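Local atomic coordinates of ATP-dependent 6-phosphofructokinase subunit beta (Saccharomyces cerevisiae, PDB entry 3O8O), a protein that catalyses the ATP-dependent phosphorylation of fructose 6-phosphate to fructose 1,6-bisphosphate, the first committing step of glycolysis, under allosteric control. Residues B[26-31]-B[757-762]; B[518-523]-B[533-538]; B[561-566]-B[654-659]. All blocks are in the same frame, centred on the assembly; numbering follows the deposited sequence.

Contact 1 bridges the subunit's two halves, setting helix 18-32 of the catalytic half against the last turn of the C-terminal helix; contacts 2 and 3 lie within the regulatory half, at sites for fructose 2,6-bisphosphate. Contact 2 is wholly buried, where strand 519-521 runs into a phosphate-binding loop. Contacts 1 and 3 are partly buried. Helix 537-558, whose start belongs to contact 2, leads to strand 561-567 of contact 3. Chemistry follows place: an arginine on a helix-end carbonyl and a ring stack in contact 1, a single backbone bridge beside a threonine that binds phosphate in contact 2, regular parallel pairing with basic side chains at its N-terminal end, beside a phosphate, in contact 3.

Contact 1 (B[26-31]-B[757-762]); sequences VRSAIF and DHLVGR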
loop_
_atom_site.group_PDB
_atom_site.type_symbol
_atom_site.label_atom_id
_atom_site.label_comp_id
_atom_site.label_asym_id
_atom_site.label_seq_id
_atom_site.Cartn_x
_atom_site.Cartn_y
_atom_site.Cartn_z
ATOM N N VAL B 26 -17.880 29.568 27.166
ATOM C CA VAL B 26 -17.579 30.693 26.294
ATOM C C VAL B 26 -18.001 30.378 24.867
ATOM O O VAL B 26 -18.655 31.199 24.234
ATOM C CB VAL B 26 -16.072 31.031 26.294
ATOM C CG1 VAL B 26 -15.785 32.130 25.283
ATOM C CG2 VAL B 26 -15.633 31.469 27.675
ATOM N N ARG B 27 -17.636 29.199 24.364
ATOM C CA ARG B 27 -17.981 28.808 22.988
ATOM C C ARG B 27 -19.480 28.639 22.797
ATOM O O ARG B 27 -20.054 29.157 21.834
ATOM C CB ARG B 27 -17.287 27.496 22.581
ATOM C CG ARG B 27 -15.766 27.574 22.446
ATOM C CD ARG B 27 -15.395 28.313 21.222
ATOM N NE ARG B 27 -13.955 28.540 21.096
ATOM C CZ ARG B 27 -13.052 27.602 20.811
ATOM N NH1 ARG B 27 -13.427 26.350 20.624
ATOM N NH2 ARG B 27 -11.774 27.928 20.690
ATOM N N SER B 28 -20.101 27.898 23.709
ATOM C CA SER B 28 -21.538 27.654 23.668
ATOM C C SER B 28 -22.278 28.982 23.599
ATOM O O SER B 28 -23.187 29.168 22.790
ATOM C CB SER B 28 -21.978 26.892 24.918
ATOM O OG SER B 28 -21.314 25.645 25.046
ATOM N N ALA B 29 -21.886 29.906 24.461
ATOM C CA ALA B 29 -22.499 31.217 24.461
ATOM C C ALA B 29 -22.345 31.845 23.068
ATOM O O ALA B 29 -23.347 32.150 22.420
ATOM C CB ALA B 29 -21.845 32.117 25.533
ATOM N N ILE B 30 -21.102 32.019 22.612
ATOM C CA ILE B 30 -20.846 32.638 21.314
ATOM C C ILE B 30 -21.591 31.956 20.199
ATOM O O ILE B 30 -22.010 32.606 19.234
ATOM C CB ILE B 30 -19.362 32.639 20.929
ATOM C CG1 ILE B 30 -18.543 33.391 21.982
ATOM C CG2 ILE B 30 -19.183 33.333 19.582
ATOM C CD1 ILE B 30 -17.067 33.646 21.594
ATOM N N PHE B 31 -21.756 30.647 20.336
ATOM C CA PHE B 31 -22.470 29.862 19.338
ATOM C C PHE B 31 -23.945 30.260 19.313
ATOM O O PHE B 31 -24.513 30.480 18.239
ATOM C CB PHE B 31 -22.346 28.376 19.658
ATOM C CG PHE B 31 -22.947 27.475 18.613
ATOM C CD1 PHE B 31 -22.340 27.323 17.364
ATOM C CD2 PHE B 31 -24.125 26.772 18.880
ATOM C CE1 PHE B 31 -22.890 26.486 16.400
ATOM C CE2 PHE B 31 -24.695 25.926 17.924
ATOM C CZ PHE B 31 -24.071 25.785 16.680
ATOM N N ASP B 757 -18.640 19.304 16.746
ATOM C CA ASP B 757 -18.478 20.229 15.639
ATOM C C ASP B 757 -18.751 21.673 16.082
ATOM O O ASP B 757 -17.975 22.599 15.774
ATOM C CB ASP B 757 -19.431 19.878 14.474
ATOM C CG ASP B 757 -18.910 18.760 13.595
ATOM O OD1 ASP B 757 -17.709 18.747 13.287
ATOM O OD2 ASP B 757 -19.705 17.897 13.191
ATOM N N HIS B 758 -19.853 21.858 16.808
ATOM C CA HIS B 758 -20.261 23.187 17.231
ATOM C C HIS B 758 -19.207 23.895 18.043
ATOM O O HIS B 758 -18.884 25.060 17.787
ATOM C CB HIS B 758 -21.562 23.102 18.014
ATOM C CG HIS B 758 -22.729 22.649 17.196
ATOM N ND1 HIS B 758 -23.938 22.293 17.758
ATOM C CD2 HIS B 758 -22.882 22.518 15.855
ATOM C CE1 HIS B 758 -24.785 21.963 16.798
ATOM N NE2 HIS B 758 -24.169 22.092 15.634
ATOM N N LEU B 759 -18.659 23.177 19.012
ATOM C CA LEU B 759 -17.652 23.729 19.899
ATOM C C LEU B 759 -16.402 24.183 19.185
ATOM O O LEU B 759 -15.608 24.957 19.715
ATOM C CB LEU B 759 -17.272 22.692 20.942
ATOM C CG LEU B 759 -18.262 22.561 22.083
ATOM C CD1 LEU B 759 -17.923 21.388 22.965
ATOM C CD2 LEU B 759 -18.210 23.857 22.870
ATOM N N VAL B 760 -16.221 23.712 17.968
ATOM C CA VAL B 760 -15.020 24.059 17.258
ATOM C C VAL B 760 -15.343 24.795 15.961
ATOM O O VAL B 760 -14.438 25.174 15.214
ATOM C CB VAL B 760 -14.225 22.780 17.036
ATOM C CG1 VAL B 760 -15.009 21.852 16.169
ATOM C CG2 VAL B 760 -12.876 23.093 16.470
ATOM N N GLY B 761 -16.646 24.998 15.726
ATOM C CA GLY B 761 -17.130 25.723 14.551
ATOM C C GLY B 761 -17.105 25.045 13.175
ATOM O O GLY B 761 -16.938 25.706 12.130
ATOM N N ARG B 762 -17.289 23.726 13.169
ATOM C CA ARG B 762 -17.263 22.982 11.930
ATOM C C ARG B 762 -18.672 22.789 11.411
ATOM O O ARG B 762 -19.605 22.601 12.188
ATOM C CB ARG B 762 -16.595 21.639 12.157
ATOM C CG ARG B 762 -16.300 20.894 10.887
ATOM C CD ARG B 762 -15.974 19.461 11.172
ATOM N NE ARG B 762 -15.710 18.723 9.953
ATOM C CZ ARG B 762 -16.042 17.451 9.772
ATOM N NH1 ARG B 762 -16.656 16.773 10.741
ATOM N NH2 ARG B 762 -15.769 16.863 8.613
#
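Arg27 and Leu759 bring the two backbones closest, with their CA atoms 6.0 Å apart, where helix 18-32 passes the last turn of helix 750-760; Phe31, one turn further on, faces His758. Beyond the contact the second helix ends in a Schellman motif: Gly761, at positive phi, sends its N-H back to His758 O, and Arg762 N returns to Asp757 O. Leu759 O accepts the hydrogen bond that joins the two segments, from Arg27 NH1 at 2.7 Å. The donor lies almost straight out from the carbonyl, at a C=O...N angle of 168°, although the N-H itself is less well aimed. A bend at chi2 (-73°) turns the arginine's outer part back toward Leu759, its CG and CD lying near the same oxygen, and CB meets Leu759 CD2 at 3.8 Å. Trp59 holds the same guanidinium from outside the two segments, through its carbonyl and a cation-pi contact. One turn along, the interface is aromatic. With CG anti to its backbone N (chi1 -175°), Phe31 reaches out to lay its ring on His758 in an offset stack, centroids 4.4 Å apart. Phe31 CZ sits over the centre of the imidazole, 3.4 Å from His758 CG, while His758 CB makes a CH-pi contact with the same phenyl face. Ser28 OG, turned back to Ala24 O, merely flanks Leu759 CD2. A methionine replacing Arg27 would probably leave Leu759 O without this partner and the Trp59 ring without its cation. The chemistry implies a junction between the catalytic and regulatory halves that combines an aromatic stack of phenyl on imidazole at its more exposed margin with a positive charge set at a helix C-terminus, where the partial negative charge of the terminal carbonyls is likely to favour it.

Contact 2 (B[518-523]-B[533-538]); sequences VLIPAT and YSLGSD. With FDP (2,6-di-O-phosphono-beta-D-fructofuranose), chain L.
The loop that grips the 2-phosphate of fructose 2,6-bisphosphate starts where strand 519-521 of the regulatory half ends, and the chain returning from that loop pairs with it before entering helix 537-558. Ala522 and Leu535 form a single backbone bridge, their CA atoms 4.0 Å apart. Leu535 N donates to Pro521 O at 2.8 Å, from above the carbonyl plane, 36° out of it. The answering bond, from Thr523 N to Leu535 O, is weak. Ser534 adds a side-chain tie: its OG, placed between the backbone N and the carbonyl carbon (chi1 64°), donates to Thr523 O, though the modelled length is too short to be taken literally. On the apolar side, Leu535 CB lies against Ala522 CB and its CD1 extends to Ile520 CG2, 3.7 Å away and crossing it at a slant, while Ala675 of helix 669-688 touches the leucine too. Gly536 occupies the N-cap position; a side chain at these backbone angles would collide with the carbonyl oxygen of Leu535 and would point at Thr523, and the glycine N-H goes to Asp671. The CB of Thr523 is directed away from the returning chain; CG2 still lies 3.8 Å from Ser534 CB, and OG1 donates to O2P of the ligand at 2.7 Å; a bond from Ser525 N to the same hydroxyl helps to fix its position. Ser525, Arg465, His660 and Gln663 also hold this ligand, together with residues of another protein chain. A strand tip turning into a sugar-phosphate loop is typical of the phosphofructokinase fold. In the catalytic half the equivalent loop probably carries Ser153 and the predicted proton acceptor Asp155, so that Ser525 stands in the acid's place, consistent with a duplicated active site turned to regulation.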
loop_
_atom_site.group_PDB
_atom_site.type_symbol
_atom_site.label_atom_id
_atom_site.label_comp_id
_atom_site.label_asym_id
_atom_site.label_seq_id
_atom_site.Cartn_x
_atom_site.Cartn_y
_atom_site.Cartn_z
ATOM N N VAL B 518 -22.109 -15.607 30.785
ATOM C CA VAL B 518 -21.772 -14.182 30.963
ATOM C C VAL B 518 -20.425 -13.647 30.406
ATOM O O VAL B 518 -19.351 -14.226 30.618
ATOM C CB VAL B 518 -21.827 -13.769 32.465
ATOM C CG1 VAL B 518 -20.437 -13.878 33.131
ATOM C CG2 VAL B 518 -22.329 -12.362 32.572
ATOM N N LEU B 519 -20.500 -12.496 29.739
ATOM C CA LEU B 519 -19.333 -11.846 29.142
ATOM C C LEU B 519 -19.080 -10.460 29.718
ATOM O O LEU B 519 -20.004 -9.653 29.807
ATOM C CB LEU B 519 -19.542 -11.707 27.625
ATOM C CG LEU B 519 -18.591 -10.817 26.809
ATOM C CD1 LEU B 519 -17.186 -11.413 26.799
ATOM C CD2 LEU B 519 -19.132 -10.676 25.394
ATOM N N ILE B 520 -17.840 -10.185 30.109
ATOM C CA ILE B 520 -17.492 -8.859 30.611
ATOM C C ILE B 520 -16.820 -8.185 29.427
ATOM O O ILE B 520 -15.664 -8.471 29.142
ATOM C CB ILE B 520 -16.463 -8.901 31.749
ATOM C CG1 ILE B 520 -17.052 -9.595 32.984
ATOM C CG2 ILE B 520 -16.030 -7.476 32.076
ATOM C CD1 ILE B 520 -16.111 -9.660 34.178
ATOM N N PRO B 521 -17.523 -7.280 28.726
ATOM C CA PRO B 521 -16.918 -6.615 27.565
ATOM C C PRO B 521 -15.643 -5.835 27.870
ATOM O O PRO B 521 -15.559 -5.149 28.888
ATOM C CB PRO B 521 -18.040 -5.713 27.055
ATOM C CG PRO B 521 -19.284 -6.387 27.554
ATOM C CD PRO B 521 -18.895 -6.798 28.942
ATOM N N ALA B 522 -14.655 -5.957 26.981
ATOM C CA ALA B 522 -13.384 -5.258 27.120
ATOM C C ALA B 522 -12.622 -5.151 25.790
ATOM O O ALA B 522 -12.194 -6.144 25.183
ATOM C CB ALA B 522 -12.533 -5.934 28.158
ATOM N N THR B 523 -12.471 -3.910 25.350
ATOM C CA THR B 523 -11.791 -3.563 24.112
ATOM C C THR B 523 -11.806 -2.050 24.102
ATOM O O THR B 523 -12.837 -1.460 24.378
ATOM C CB THR B 523 -12.564 -4.045 22.904
ATOM O OG1 THR B 523 -12.346 -3.143 21.821
ATOM C CG2 THR B 523 -14.037 -4.060 23.191
ATOM N N TYR B 533 -20.089 0.771 27.821
ATOM C CA TYR B 533 -18.714 0.943 28.235
ATOM C C TYR B 533 -17.949 -0.335 28.331
ATOM O O TYR B 533 -18.093 -1.033 29.319
ATOM C CB TYR B 533 -18.624 1.606 29.596
ATOM C CG TYR B 533 -17.191 1.843 29.997
ATOM C CD1 TYR B 533 -16.507 2.955 29.538
ATOM C CD2 TYR B 533 -16.498 0.914 30.761
ATOM C CE1 TYR B 533 -15.174 3.142 29.810
ATOM C CE2 TYR B 533 -15.159 1.083 31.052
ATOM C CZ TYR B 533 -14.495 2.209 30.568
ATOM O OH TYR B 533 -13.149 2.416 30.833
ATOM N N SER B 534 -17.132 -0.653 27.339
ATOM C CA SER B 534 -16.338 -1.859 27.442
ATOM C C SER B 534 -15.123 -1.532 28.344
ATOM O O SER B 534 -14.815 -0.364 28.573
ATOM C CB SER B 534 -15.891 -2.319 26.060
ATOM O OG SER B 534 -15.046 -1.365 25.466
ATOM N N LEU B 535 -14.460 -2.546 28.894
ATOM C CA LEU B 535 -13.309 -2.285 29.746
ATOM C C LEU B 535 -12.114 -1.900 28.874
ATOM O O LEU B 535 -11.936 -2.421 27.762
ATOM C CB LEU B 535 -12.961 -3.528 30.586
ATOM C CG LEU B 535 -13.821 -3.919 31.787
ATOM C CD1 LEU B 535 -13.179 -5.092 32.500
ATOM C CD2 LEU B 535 -13.936 -2.761 32.737
ATOM N N GLY B 536 -11.298 -0.988 29.387
ATOM C CA GLY B 536 -10.121 -0.542 28.658
ATOM C C GLY B 536 -10.337 0.795 27.971
ATOM O O GLY B 536 -9.422 1.598 27.791
ATOM N N SER B 537 -11.582 1.029 27.603
ATOM C CA SER B 537 -11.972 2.237 26.920
ATOM C C SER B 537 -11.375 3.539 27.486
ATOM O O SER B 537 -10.677 4.268 26.785
ATOM C CB SER B 537 -13.490 2.305 26.912
ATOM O OG SER B 537 -13.916 3.481 26.286
ATOM N N ASP B 538 -11.648 3.835 28.747
ATOM C CA ASP B 538 -11.148 5.060 29.353
ATOM C C ASP B 538 -9.618 5.109 29.333
ATOM O O ASP B 538 -9.008 6.175 29.266
ATOM C CB ASP B 538 -11.681 5.194 30.811
ATOM C CG ASP B 538 -11.149 6.449 31.539
ATOM O OD1 ASP B 538 -11.609 7.578 31.234
ATOM O OD2 ASP B 538 -10.261 6.301 32.414
HETATM P P1 FDP L . -10.848 -4.608 18.233
HETATM O O1P FDP L . -11.466 -5.919 18.527
HETATM O O2P FDP L . -11.173 -3.532 19.384
HETATM O O3P FDP L . -11.417 -3.977 16.864
HETATM O O1 FDP L . -8.390 -1.222 17.156
HETATM C C1 FDP L . -9.165 -2.424 17.188
HETATM C C2 FDP L . -8.425 -3.514 17.966
HETATM O O2 FDP L . -9.240 -4.679 18.132
HETATM C C3 FDP L . -7.946 -2.967 19.312
HETATM O O3 FDP L . -8.676 -3.619 20.354
HETATM C C4 FDP L . -6.488 -3.414 19.354
HETATM O O4 FDP L . -5.743 -2.457 20.111
HETATM C C5 FDP L . -6.138 -3.295 17.875
HETATM O O5 FDP L . -7.258 -3.923 17.242
HETATM C C6 FDP L . -4.859 -4.025 17.460
HETATM O O6 FDP L . -5.035 -5.442 17.551
HETATM P P2 FDP L . -4.038 -6.450 16.788
HETATM O O4P FDP L . -4.539 -7.841 16.808
HETATM O O5P FDP L . -3.845 -5.894 15.292
HETATM O O6P FDP L . -2.614 -6.283 17.518
#

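Contact 3 (B[561-566]-B[654-659]); sequences RAFVVD and KPAYPG. With FDP (2,6-di-O-phosphono-beta-D-fructofuranose), chain J.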
loop_
_atom_site.group_PDB
_atom_site.type_symbol
_atom_site.label_atom_id
_atom_site.label_comp_id
_atom_site.label_asym_id
_atom_site.label_seq_id
_atom_site.Cartn_x
_atom_site.Cartn_y
_atom_site.Cartn_z
ATOM N N ARG B 561 -0.161 24.419 10.407
ATOM C CA ARG B 561 0.007 23.001 10.221
ATOM C C ARG B 561 -1.042 22.213 10.955
ATOM O O ARG B 561 -1.432 22.562 12.060
ATOM C CB ARG B 561 1.388 22.554 10.685
ATOM C CG ARG B 561 1.496 21.059 10.761
ATOM C CD ARG B 561 2.911 20.627 10.820
ATOM N NE ARG B 561 3.603 20.806 9.550
ATOM C CZ ARG B 561 4.854 20.404 9.341
ATOM N NH1 ARG B 561 5.524 19.812 10.316
ATOM N NH2 ARG B 561 5.433 20.581 8.169
ATOM N N ALA B 562 -1.497 21.143 10.319
ATOM C CA ALA B 562 -2.494 20.263 10.903
ATOM C C ALA B 562 -1.943 18.841 10.862
ATOM O O ALA B 562 -1.098 18.507 10.024
ATOM C CB ALA B 562 -3.828 20.347 10.115
ATOM N N PHE B 563 -2.407 18.011 11.790
ATOM C CA PHE B 563 -1.969 16.623 11.850
ATOM C C PHE B 563 -3.152 15.701 11.640
ATOM O O PHE B 563 -4.224 15.925 12.197
ATOM C CB PHE B 563 -1.355 16.285 13.214
ATOM C CG PHE B 563 0.116 16.539 13.311
ATOM C CD1 PHE B 563 0.604 17.683 13.933
ATOM C CD2 PHE B 563 1.021 15.625 12.797
ATOM C CE1 PHE B 563 1.984 17.909 14.042
ATOM C CE2 PHE B 563 2.386 15.836 12.903
ATOM C CZ PHE B 563 2.873 16.976 13.524
ATOM N N VAL B 564 -2.973 14.683 10.808
ATOM C CA VAL B 564 -4.015 13.702 10.614
ATOM C C VAL B 564 -3.526 12.518 11.442
ATOM O O VAL B 564 -2.496 11.898 11.119
ATOM C CB VAL B 564 -4.158 13.277 9.169
ATOM C CG1 VAL B 564 -5.221 12.174 9.058
ATOM C CG2 VAL B 564 -4.557 14.447 8.345
ATOM N N VAL B 565 -4.255 12.249 12.527
ATOM C CA VAL B 565 -3.921 11.202 13.468
ATOM C C VAL B 565 -4.722 9.959 13.279
ATOM O O VAL B 565 -5.931 9.968 13.500
ATOM C CB VAL B 565 -4.188 11.642 14.883
ATOM C CG1 VAL B 565 -3.596 10.627 15.839
ATOM C CG2 VAL B 565 -3.623 13.013 15.108
ATOM N N ASP B 566 -4.051 8.879 12.896
ATOM C CA ASP B 566 -4.713 7.594 12.709
ATOM C C ASP B 566 -5.228 7.104 14.076
ATOM O O ASP B 566 -4.457 7.021 15.016
ATOM C CB ASP B 566 -3.709 6.609 12.129
ATOM C CG ASP B 566 -4.315 5.254 11.876
ATOM O OD1 ASP B 566 -5.335 5.214 11.159
ATOM O OD2 ASP B 566 -3.775 4.240 12.382
ATOM N N LYS B 654 0.602 16.738 8.249
ATOM C CA LYS B 654 1.480 15.584 8.403
ATOM C C LYS B 654 0.698 14.456 9.030
ATOM O O LYS B 654 -0.312 14.669 9.683
ATOM C CB LYS B 654 2.688 15.895 9.296
ATOM C CG LYS B 654 3.665 16.907 8.735
ATOM C CD LYS B 654 3.975 16.600 7.291
ATOM C CE LYS B 654 5.120 17.433 6.754
ATOM N NZ LYS B 654 6.423 16.920 7.217
ATOM N N PRO B 655 1.153 13.226 8.830
ATOM C CA PRO B 655 0.420 12.112 9.429
ATOM C C PRO B 655 0.956 11.772 10.829
ATOM O O PRO B 655 2.082 12.145 11.201
ATOM C CB PRO B 655 0.633 10.982 8.414
ATOM C CG PRO B 655 2.005 11.279 7.902
ATOM C CD PRO B 655 2.083 12.768 7.788
ATOM N N ALA B 656 0.135 11.082 11.612
ATOM C CA ALA B 656 0.531 10.682 12.956
ATOM C C ALA B 656 -0.072 9.330 13.239
ATOM O O ALA B 656 -1.281 9.155 13.098
ATOM C CB ALA B 656 0.051 11.690 13.974
ATOM N N TYR B 657 0.776 8.377 13.611
ATOM C CA TYR B 657 0.303 7.037 13.907
ATOM C C TYR B 657 0.648 6.571 15.317
ATOM O O TYR B 657 1.600 5.811 15.509
ATOM C CB TYR B 657 0.861 6.044 12.890
ATOM C CG TYR B 657 0.319 6.194 11.497
ATOM C CD1 TYR B 657 0.906 7.061 10.596
ATOM C CD2 TYR B 657 -0.749 5.439 11.067
ATOM C CE1 TYR B 657 0.440 7.174 9.271
ATOM C CE2 TYR B 657 -1.220 5.534 9.764
ATOM C CZ TYR B 657 -0.621 6.403 8.865
ATOM O OH TYR B 657 -1.085 6.484 7.571
ATOM N N PRO B 658 -0.133 7.008 16.317
ATOM C CA PRO B 658 0.108 6.623 17.708
ATOM C C PRO B 658 0.071 5.112 17.831
ATOM O O PRO B 658 0.724 4.528 18.692
ATOM C CB PRO B 658 -1.012 7.333 18.471
ATOM C CG PRO B 658 -2.074 7.446 17.466
ATOM C CD PRO B 658 -1.355 7.811 16.211
ATOM N N GLY B 659 -0.694 4.484 16.957
ATOM C CA GLY B 659 -0.742 3.039 16.957
ATOM C C GLY B 659 -1.181 2.289 18.203
ATOM O O GLY B 659 -2.270 2.514 18.733
HETATM P P1 FDP J . 15.597 16.500 11.690
HETATM O O1P FDP J . 16.369 17.717 12.026
HETATM O O2P FDP J . 16.564 15.242 11.415
HETATM O O3P FDP J . 14.729 16.695 10.349
HETATM O O1 FDP J . 13.378 12.596 12.537
HETATM C C1 FDP J . 14.336 13.641 12.732
HETATM C C2 FDP J . 13.623 14.994 12.703
HETATM O O2 FDP J . 14.549 16.078 12.839
HETATM C C3 FDP J . 12.583 15.094 13.822
HETATM O O3 FDP J . 13.089 15.902 14.889
HETATM C C4 FDP J . 11.463 15.863 13.127
HETATM O O4 FDP J . 10.244 15.610 13.832
HETATM C C5 FDP J . 11.503 15.156 11.774
HETATM O O5 FDP J . 12.906 15.101 11.465
HETATM C C6 FDP J . 10.778 15.912 10.658
HETATM O O6 FDP J . 9.408 16.169 10.970
HETATM P P2 FDP J . 8.547 17.098 9.977
HETATM O O4P FDP J . 7.962 16.304 8.873
HETATM O O5P FDP J . 7.422 17.823 10.872
HETATM O O6P FDP J . 9.550 18.249 9.466
#
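Edge strand 652-656 completes a four-stranded parallel sheet of the regulatory half beside strand 561-567, and the N-terminal part of the pair reaches the 6-phosphate of a fructose 2,6-bisphosphate. Four backbone bonds join the strands: Lys654 N to Ala562 O, Val564 N to Lys654 O, Ala656 N to Val564 O and Asp566 N to Ala656 O. A bend at chi3 (-72°) helps lay the Arg561 guanidinium across the lysine chain, Lys654 CG over its centre, 3.7 Å above its plane. The arginine gives NH1 to O5P of the ligand in a weak bond of 2.8 Å, and Asp652 pairs with its NH2. Lys654 NZ is modelled implausibly close to the same phosphate, so its exact place is doubtful. Phe563 CE2 packs on Lys654 CB at 3.6 Å, its ring also touching helix 537-558. Further on, Tyr657 CD2 meets Asp566 CB at 3.4 Å; the aspartate's OD1 bonds to Thr628 and the tyrosine's OH to Thr637. Pro658 CD rests on Val565 CG1, 3.6 Å away. Paired basic residues on adjacent strands that approach a sugar phosphate shared with another subunit are typical of the phosphofructokinase interface; Arg190 and Arg282 probably mark the matching site in the catalytic half.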